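Local coordinates for putative molybdenum cofactor biosynthesis protein D2 (MoaD2) / thiamine S (Mycobacterium smegmatis, PDB 6JC0) that probably serves as the small sulfur-carrier subunit in molybdenum cofactor biosynthesis, a ubiquitin-like protein of the MoaD/ThiS family, at residues B[52-57]-B[79-84]. Residues are numbered along the deposited sequence; the frame is centred on the assembly and turned at random.
Sequences RVLKRC and VDVLPP
L82 O is met by C57 from segment 52-57: C57 CA lies 3.2 Å from L82 O and turns its hydrogen to it in a bent CA-H...O contact, with 122° at the hydrogen. C57 CB leans on the same oxygen, and S58, which follows, pairs with L82 through the backbone and adds a weak hydrogen bond from its OG to L82 O. This is the beta-grasp (ubiquitin-like) fold of the MoaD/ThiS family, seen where the end of the helical layer turns into strand 58-61 beside strand 77-82. The corner is a type I turn from L54 to C57, closed by C57 N to L54 O at 3.1 Å. With chi1 at -76°, C57 SG swings back beside its own backbone N and rests 3.6 Å from V81 CG1, with P83 CA a little farther off. The same methyl also meets L54 CD2, 3.5 Å from V81 CG1; the two side chains cross at about a right angle in the core, with Y59 against both. Beyond strand 77-82 the chain of another protein packs on P84 and hydrogen-bonds P83 O, and it also reaches R56 in the turn. The P84 ring meets R56 crosswise, its CG 3.9 Å from R56 CB and its CD 3.2 Å from R56 O.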
loop_
_atom_site.group_PDB
_atom_site.type_symbol
_atom_site.label_atom_id
_atom_site.label_comp_id
_atom_site.label_asym_id
_atom_site.label_seq_id
_atom_site.Cartn_x
_atom_site.Cartn_y
_atom_site.Cartn_z
ATOM N N ARG B 52 -11.405 -3.489 -38.121
ATOM C CA ARG B 52 -10.352 -4.096 -37.316
ATOM C C ARG B 52 -10.590 -3.876 -35.818
ATOM O O ARG B 52 -10.522 -4.815 -35.026
ATOM C CB ARG B 52 -8.990 -3.526 -37.726
ATOM C CG ARG B 52 -7.833 -4.507 -37.627
ATOM C CD ARG B 52 -6.524 -3.897 -38.132
ATOM N NE ARG B 52 -6.616 -3.437 -39.517
ATOM C CZ ARG B 52 -6.549 -2.161 -39.890
ATOM N NH1 ARG B 52 -6.379 -1.210 -38.981
ATOM N NH2 ARG B 52 -6.646 -1.837 -41.174
ATOM N N VAL B 53 -10.873 -2.633 -35.439
ATOM C CA VAL B 53 -11.129 -2.294 -34.043
ATOM C C VAL B 53 -12.368 -3.009 -33.505
ATOM O O VAL B 53 -12.385 -3.453 -32.354
ATOM C CB VAL B 53 -11.291 -0.767 -33.861
ATOM C CG1 VAL B 53 -11.910 -0.432 -32.500
ATOM C CG2 VAL B 53 -9.946 -0.071 -34.021
ATOM N N LEU B 54 -13.394 -3.138 -34.345
ATOM C CA LEU B 54 -14.655 -3.757 -33.935
ATOM C C LEU B 54 -14.508 -5.216 -33.503
ATOM O O LEU B 54 -15.288 -5.705 -32.685
ATOM C CB LEU B 54 -15.683 -3.676 -35.064
ATOM C CG LEU B 54 -16.268 -2.302 -35.390
ATOM C CD1 LEU B 54 -17.268 -2.417 -36.528
ATOM C CD2 LEU B 54 -16.922 -1.699 -34.166
ATOM N N LYS B 55 -13.515 -5.907 -34.057
ATOM C CA LYS B 55 -13.309 -7.320 -33.752
ATOM C C LYS B 55 -13.166 -7.572 -32.256
ATOM O O LYS B 55 -13.630 -8.589 -31.743
ATOM C CB LYS B 55 -12.076 -7.857 -34.484
ATOM C CG LYS B 55 -12.363 -8.363 -35.888
ATOM C CD LYS B 55 -11.385 -9.458 -36.282
ATOM C CE LYS B 55 -12.011 -10.424 -37.278
ATOM N NZ LYS B 55 -11.222 -11.683 -37.392
ATOM N N ARG B 56 -12.544 -6.630 -31.557
ATOM C CA ARG B 56 -12.259 -6.802 -30.139
ATOM C C ARG B 56 -13.182 -5.969 -29.249
ATOM O O ARG B 56 -12.953 -5.853 -28.047
ATOM C CB ARG B 56 -10.799 -6.448 -29.857
ATOM C CG ARG B 56 -9.808 -7.249 -30.684
ATOM C CD ARG B 56 -8.382 -6.816 -30.403
ATOM N NE ARG B 56 -8.063 -6.918 -28.983
ATOM C CZ ARG B 56 -6.888 -6.595 -28.454
ATOM N NH1 ARG B 56 -5.908 -6.146 -29.230
ATOM N NH2 ARG B 56 -6.694 -6.719 -27.147
ATOM N N CYS B 57 -14.226 -5.397 -29.838
ATOM C CA CYS B 57 -15.154 -4.565 -29.077
ATOM C C CYS B 57 -16.236 -5.376 -28.366
ATOM O O CYS B 57 -16.583 -6.482 -28.788
ATOM C CB CYS B 57 -15.816 -3.528 -29.990
ATOM S SG CYS B 57 -14.748 -2.145 -30.441
ATOM N N VAL B 79 -26.973 1.762 -29.579
ATOM C CA VAL B 79 -25.943 0.737 -29.484
ATOM C C VAL B 79 -24.583 1.386 -29.222
ATOM O O VAL B 79 -24.109 2.198 -30.022
ATOM C CB VAL B 79 -25.867 -0.122 -30.766
ATOM C CG1 VAL B 79 -24.733 -1.134 -30.663
ATOM C CG2 VAL B 79 -27.187 -0.831 -31.021
ATOM N N ASP B 80 -23.966 1.039 -28.097
ATOM C CA ASP B 80 -22.639 1.562 -27.765
ATOM C C ASP B 80 -21.533 0.593 -28.181
ATOM O O ASP B 80 -21.621 -0.608 -27.930
ATOM C CB ASP B 80 -22.526 1.853 -26.263
ATOM C CG ASP B 80 -23.373 3.036 -25.824
ATOM O OD1 ASP B 80 -23.960 3.710 -26.691
ATOM O OD2 ASP B 80 -23.444 3.301 -24.607
ATOM N N VAL B 81 -20.485 1.127 -28.802
ATOM C CA VAL B 81 -19.341 0.330 -29.228
ATOM C C VAL B 81 -18.151 0.537 -28.289
ATOM O O VAL B 81 -17.543 1.613 -28.266
ATOM C CB VAL B 81 -18.914 0.683 -30.671
ATOM C CG1 VAL B 81 -17.743 -0.182 -31.096
ATOM C CG2 VAL B 81 -20.083 0.511 -31.625
ATOM N N LEU B 82 -17.812 -0.506 -27.531
ATOM C CA LEU B 82 -16.820 -0.405 -26.463
ATOM C C LEU B 82 -15.562 -1.227 -26.741
ATOM O O LEU B 82 -15.606 -2.456 -26.728
ATOM C CB LEU B 82 -17.428 -0.861 -25.125
ATOM C CG LEU B 82 -18.234 0.125 -24.271
ATOM C CD1 LEU B 82 -19.484 0.596 -24.981
ATOM C CD2 LEU B 82 -18.592 -0.500 -22.925
ATOM N N PRO B 83 -14.429 -0.550 -26.979
ATOM C CA PRO B 83 -13.151 -1.256 -27.126
ATOM C C PRO B 83 -12.740 -1.913 -25.816
ATOM O O PRO B 83 -13.327 -1.595 -24.777
ATOM C CB PRO B 83 -12.168 -0.139 -27.515
ATOM C CG PRO B 83 -13.030 0.966 -28.038
ATOM C CD PRO B 83 -14.285 0.894 -27.211
ATOM N N PRO B 84 -11.757 -2.828 -25.858
ATOM C CA PRO B 84 -11.224 -3.386 -24.612
ATOM C C PRO B 84 -10.799 -2.272 -23.663
ATOM O O PRO B 84 -10.272 -1.252 -24.114
ATOM C CB PRO B 84 -10.025 -4.211 -25.081
ATOM C CG PRO B 84 -10.379 -4.604 -26.471
ATOM C CD PRO B 84 -11.114 -3.420 -27.043
#